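Local coordinates for protein-glutamine deamidase Cif (Burkholderia pseudomallei, PDB 3GQM) that deamidates a glutamine of host NEDD8 to glutamate, which shuts down cullin-RING ubiquitin ligases and inhibits the host cell cycle, at residues Ala38-Met41 against Gln42-Ser45; Val152-Gly155 against Arg156-His159. One frame throughout, in Å; residues are numbered along the deposited sequence.

Interaction 1 (Ala38-Met41 against Gln42-Ser45)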
ATOM      1  N   ALA A  38     -12.984   5.343  -0.462  1.00 27.36           N
ATOM      2  CA  ALA A  38     -13.456   6.246   0.607  1.00 29.91           C
ATOM      3  C   ALA A  38     -14.246   5.504   1.701  1.00 30.76           C
ATOM      4  O   ALA A  38     -13.971   5.674   2.861  1.00 30.97           O
ATOM      5  CB  ALA A  38     -14.307   7.426   0.048  1.00 30.23           C
ATOM      6  N   SER A  39     -15.214   4.671   1.331  1.00 32.04           N
ATOM      7  CA  SER A  39     -15.981   3.980   2.368  1.00 33.64           C
ATOM      8  C   SER A  39     -15.085   3.001   3.109  1.00 33.04           C
ATOM      9  O   SER A  39     -15.171   2.915   4.327  1.00 35.35           O
ATOM     10  CB  SER A  39     -17.235   3.287   1.817  1.00 33.74           C
ATOM     11  OG  SER A  39     -16.894   2.301   0.839  1.00 37.03           O
ATOM     12  N   LEU A  40     -14.209   2.298   2.400  1.00 32.58           N
ATOM     13  CA  LEU A  40     -13.206   1.446   3.077  1.00 31.37           C
ATOM     14  C   LEU A  40     -12.412   2.174   4.154  1.00 31.77           C
ATOM     15  O   LEU A  40     -12.348   1.706   5.314  1.00 31.23           O
ATOM     16  CB  LEU A  40     -12.251   0.749   2.090  1.00 31.27           C
ATOM     17  CG  LEU A  40     -11.259  -0.161   2.869  1.00 31.86           C
ATOM     18  CD1 LEU A  40     -11.885  -1.504   3.316  1.00 29.97           C
ATOM     19  CD2 LEU A  40      -9.960  -0.380   2.106  1.00 34.75           C
ATOM     20  N   MET A  41     -11.795   3.310   3.791  1.00 30.92           N
ATOM     21  CA  MET A  41     -11.025   4.081   4.764  1.00 32.30           C
ATOM     22  C   MET A  41     -11.842   4.570   5.977  1.00 32.67           C
ATOM     23  O   MET A  41     -11.336   4.579   7.100  1.00 30.59           O
ATOM     24  CB  MET A  41     -10.259   5.251   4.137  1.00 30.92           C
ATOM     25  CG  MET A  41      -9.266   4.821   3.064  1.00 33.01           C
ATOM     26  SD  MET A  41      -7.842   4.010   3.739  1.00 32.62           S
ATOM     27  CE  MET A  41      -7.964   2.333   3.178  1.00 29.59           C
ATOM     28  N   GLN A  42     -13.077   4.998   5.739  1.00 34.11           N
ATOM     29  CA  GLN A  42     -13.923   5.489   6.847  1.00 35.83           C
ATOM     30  C   GLN A  42     -14.247   4.374   7.835  1.00 35.88           C
ATOM     31  O   GLN A  42     -14.436   4.627   9.009  1.00 37.56           O
ATOM     32  CB  GLN A  42     -15.258   6.060   6.322  1.00 36.29           C
ATOM     33  CG  GLN A  42     -15.121   7.203   5.324  1.00 38.25           C
ATOM     34  CD  GLN A  42     -16.409   7.506   4.519  1.00 42.85           C
ATOM     35  OE1 GLN A  42     -16.358   8.209   3.507  1.00 43.30           O
ATOM     36  NE2 GLN A  42     -17.559   6.990   4.981  1.00 44.55           N
ATOM     37  N   SER A  43     -14.323   3.144   7.366  1.00 36.84           N
ATOM     38  CA  SER A  43     -14.731   2.009   8.224  1.00 37.98           C
ATOM     39  C   SER A  43     -13.635   1.546   9.206  1.00 38.00           C
ATOM     40  O   SER A  43     -13.889   0.760  10.116  1.00 38.53           O
ATOM     41  CB  SER A  43     -15.121   0.836   7.350  1.00 37.37           C
ATOM     42  OG  SER A  43     -13.952   0.155   6.858  1.00 41.36           O
ATOM     43  N   LEU A  44     -12.424   2.049   9.013  1.00 38.99           N
ATOM     44  CA  LEU A  44     -11.235   1.540   9.700  1.00 39.17           C
ATOM     45  C   LEU A  44     -11.158   2.129  11.099  1.00 39.92           C
ATOM     46  O   LEU A  44     -10.237   1.829  11.873  1.00 39.35           O
ATOM     47  CB  LEU A  44      -9.998   1.904   8.887  1.00 39.52           C
ATOM     48  CG  LEU A  44      -9.347   0.927   7.887  1.00 39.80           C
ATOM     49  CD1 LEU A  44     -10.255  -0.137   7.287  1.00 40.08           C
ATOM     50  CD2 LEU A  44      -8.630   1.728   6.825  1.00 38.52           C
ATOM     51  N   SER A  45     -12.124   2.986  11.423  1.00 40.29           N
ATOM     52  CA  SER A  45     -12.250   3.472  12.788  1.00 41.44           C
ATOM     53  C   SER A  45     -13.001   2.393  13.553  1.00 41.05           C
ATOM     54  O   SER A  45     -12.970   2.387  14.772  1.00 42.26           O
ATOM     55  CB  SER A  45     -12.988   4.822  12.841  1.00 41.41           C
ATOM     56  OG  SER A  45     -14.209   4.721  12.135  1.00 43.95           O
TER
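Leu40 and Ser43 meet one turn apart at the C-terminal end of helix 29-42. The hydroxyl OG of Ser43 gives a hydrogen bond of 2.7 Å to the carbonyl O of Leu40. Its torsion (chi1 78°) sets OG between the backbone N and the carbonyl carbon, which folds the hydroxyl back over the preceding turn. OG reaches this carbonyl somewhat off its plane. The main bond of Ser43 N is to Ser39 O; a weak second one goes from Ser43 N to Leu40 O, 3.2 Å away. One residue thus holds the Leu40 carbonyl twice.

Gln42 N bonds to Ala38 O at 3.1 Å in a regular i to i+4 bond. The first torsion of Gln42 (chi1 -58°) sets CG anti to the carbonyl carbon and brings it just beyond the Ala38 oxygen, with Gln42 CG 3.1 Å from Ala38 O. Beyond CG the chain runs extended, back along the helix. Gln42 is exposed here.

Met41 and Leu44 form the buried flank. They lie side by side and point the same way. The Met41 chain is bent at chi2 and chi3, and its methyl CE rests 3.8 Å from Leu44 CD2. The other methyl, Leu44 CD1, comes 3.4 Å from Leu40 O. The backbone bond from Leu44 N to Met41 O is weak. One step further, Ser45 OG turns back to Gln42 O, 3.1 Å away, and meets that carbonyl nearly end-on. Two serine hydroxyls, Ser43 OG and Ser45 OG, thus each bond to a backbone carbonyl three residues earlier in the chain.

Around this end, Met41 packs on Val192 and Ile196 of helix 192-199. Leu44 touches Met53 of helix 47-53, and Leu40 leans on Val272 of helix 262-273.

Interaction 2 (Val152-Gly155 against Arg156-His159); sequences VNDG and RLGH
Asp154 and His159 pair across a beta-hairpin turn that joins strands 147-154 and 159-165. Gly158 and His159 both face Asp154, which makes a G1 beta bulge, and Gly158 has its usual positive phi. Asp154 and His159 are an antiparallel hydrogen-bonded pair, with Asp154 N 2.7 Å from His159 O and His159 N 2.9 Å from Asp154 O.

The side chain of Asp154 shares a face of the hairpin with that of His159 and bends over the turn. Asp154 CB lies 3.4 Å from His159 O. CG is anti to the backbone N (chi1 -164°), which aims the carboxylate at the residues ahead. OD1 takes three N-H groups. Arg156 N comes nearly along the C-O axis and closes an Asx turn. Leu157 N approaches from above the carboxylate plane, 3.0 Å from Asp154 OD1. Arg156 NE bonds to OD1, and Arg156 NH2 lies 2.8 Å from Asp154 OD2. Both come from the syn side but well out of the carboxylate plane, while OD1 lies in the guanidinium plane. The guanidinium thus grips the carboxylate side-on, with the two planes 41° apart. These donors hold a buried carboxylate and probably favour its ionised form. Leu157 lays its methyls against it, with Leu157 CD2 3.7 Å from Asp154 OD2.

Arg156 NH2 also bonds to Leu212 O, which ties the turn to helix 206-212. The hairpin carries His159, inferred to be catalytic with Cys104 and Gln179. His159 NE2 bonds to Gln179 OE1. The straightest bond in the turn runs from Arg156 NE to Asp154 OD1: 2.9 Å, with an N-H...O angle of 177°.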
ATOM      1  N   VAL A 152       5.455  -2.378  -5.039  1.00 23.79           N
ATOM      2  CA  VAL A 152       6.814  -1.925  -5.211  1.00 23.76           C
ATOM      3  C   VAL A 152       7.542  -1.986  -3.909  1.00 23.88           C
ATOM      4  O   VAL A 152       7.093  -1.442  -2.869  1.00 22.98           O
ATOM      5  CB  VAL A 152       6.861  -0.446  -5.783  1.00 23.48           C
ATOM      6  CG1 VAL A 152       8.325   0.043  -5.999  1.00 24.20           C
ATOM      7  CG2 VAL A 152       6.105  -0.382  -7.055  1.00 24.22           C
ATOM      8  N   ASN A 153       8.694  -2.626  -3.988  1.00 24.70           N
ATOM      9  CA  ASN A 153       9.615  -2.681  -2.902  1.00 27.16           C
ATOM     10  C   ASN A 153      10.877  -1.852  -3.256  1.00 27.85           C
ATOM     11  O   ASN A 153      11.799  -2.313  -3.922  1.00 27.86           O
ATOM     12  CB  ASN A 153       9.913  -4.156  -2.541  1.00 28.27           C
ATOM     13  CG  ASN A 153      10.709  -4.275  -1.255  1.00 33.61           C
ATOM     14  OD1 ASN A 153      11.438  -3.369  -0.891  1.00 35.49           O
ATOM     15  ND2 ASN A 153      10.576  -5.394  -0.574  1.00 38.45           N
ATOM     16  N   ASP A 154      10.881  -0.603  -2.802  1.00 28.39           N
ATOM     17  CA  ASP A 154      11.906   0.357  -3.164  1.00 28.45           C
ATOM     18  C   ASP A 154      13.005   0.508  -2.132  1.00 28.37           C
ATOM     19  O   ASP A 154      12.829   1.268  -1.162  1.00 27.70           O
ATOM     20  CB  ASP A 154      11.252   1.739  -3.416  1.00 29.15           C
ATOM     21  CG  ASP A 154      12.191   2.691  -4.180  1.00 32.44           C
ATOM     22  OD1 ASP A 154      13.400   2.800  -3.775  1.00 31.10           O
ATOM     23  OD2 ASP A 154      11.720   3.287  -5.194  1.00 32.26           O
ATOM     24  N   GLY A 155      14.140  -0.201  -2.340  1.00 29.15           N
ATOM     25  CA  GLY A 155      15.352  -0.104  -1.461  1.00 28.50           C
ATOM     26  C   GLY A 155      16.071   1.263  -1.372  1.00 29.48           C
ATOM     27  O   GLY A 155      16.812   1.547  -0.412  1.00 29.00           O
ATOM     28  N   ARG A 156      15.843   2.144  -2.341  1.00 28.58           N
ATOM     29  CA  ARG A 156      16.555   3.418  -2.355  1.00 28.89           C
ATOM     30  C   ARG A 156      15.861   4.244  -1.319  1.00 29.22           C
ATOM     31  O   ARG A 156      16.464   4.911  -0.457  1.00 29.58           O
ATOM     32  CB  ARG A 156      16.453   4.073  -3.763  1.00 28.15           C
ATOM     33  CG  ARG A 156      17.343   3.396  -4.832  1.00 29.98           C
ATOM     34  CD  ARG A 156      16.592   2.438  -5.756  1.00 33.78           C
ATOM     35  NE  ARG A 156      15.245   2.957  -5.999  1.00 34.44           N
ATOM     36  CZ  ARG A 156      14.796   3.452  -7.147  1.00 35.45           C
ATOM     37  NH1 ARG A 156      15.559   3.461  -8.227  1.00 33.66           N
ATOM     38  NH2 ARG A 156      13.539   3.901  -7.212  1.00 34.29           N
ATOM     39  N   LEU A 157      14.543   4.141  -1.378  1.00 29.94           N
ATOM     40  CA  LEU A 157      13.654   4.855  -0.476  1.00 29.79           C
ATOM     41  C   LEU A 157      13.486   4.111   0.827  1.00 29.21           C
ATOM     42  O   LEU A 157      13.166   4.703   1.841  1.00 29.82           O
ATOM     43  CB  LEU A 157      12.287   5.032  -1.176  1.00 28.41           C
ATOM     44  CG  LEU A 157      12.082   6.166  -2.202  1.00 29.77           C
ATOM     45  CD1 LEU A 157      13.149   6.272  -3.283  1.00 33.82           C
ATOM     46  CD2 LEU A 157      10.750   6.037  -2.916  1.00 29.33           C
ATOM     47  N   GLY A 158      13.703   2.800   0.818  1.00 29.70           N
ATOM     48  CA  GLY A 158      13.315   1.960   1.971  1.00 29.43           C
ATOM     49  C   GLY A 158      11.781   1.951   2.125  1.00 29.10           C
ATOM     50  O   GLY A 158      11.269   2.058   3.239  1.00 29.37           O
ATOM     51  N   HIS A 159      11.054   1.799   1.020  1.00 28.37           N
ATOM     52  CA  HIS A 159       9.595   2.027   1.026  1.00 27.73           C
ATOM     53  C   HIS A 159       8.914   1.007   0.170  1.00 26.36           C
ATOM     54  O   HIS A 159       9.456   0.559  -0.814  1.00 27.03           O
ATOM     55  CB  HIS A 159       9.299   3.465   0.543  1.00 27.41           C
ATOM     56  CG  HIS A 159       7.861   3.910   0.638  1.00 26.39           C
ATOM     57  ND1 HIS A 159       7.053   3.669   1.738  1.00 25.41           N
ATOM     58  CD2 HIS A 159       7.134   4.699  -0.193  1.00 21.92           C
ATOM     59  CE1 HIS A 159       5.875   4.241   1.553  1.00 26.50           C
ATOM     60  NE2 HIS A 159       5.889   4.860   0.376  1.00 24.39           N
TER

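Interaction 1 comes first along the chain, at the end of helix 29-42. Interaction 2 follows within the Cif family region, at the turn between two neighbouring strands of the four-stranded antiparallel sheet. Their centres are 27 Å apart, on opposite sides of the chain's centre. Their nearest atoms are about 14 Å apart, so the two do not touch. Interaction 1 packs on helices 47-53, 192-199 and 262-273, whereas interaction 2 is the turn at the end of two sheet strands. The Met41 side chain is about 10 Å from that of Gln179. Interaction 2 carries the inferred catalytic His159; interaction 1 lies in the helical part and contributes none of the inferred active-site residues.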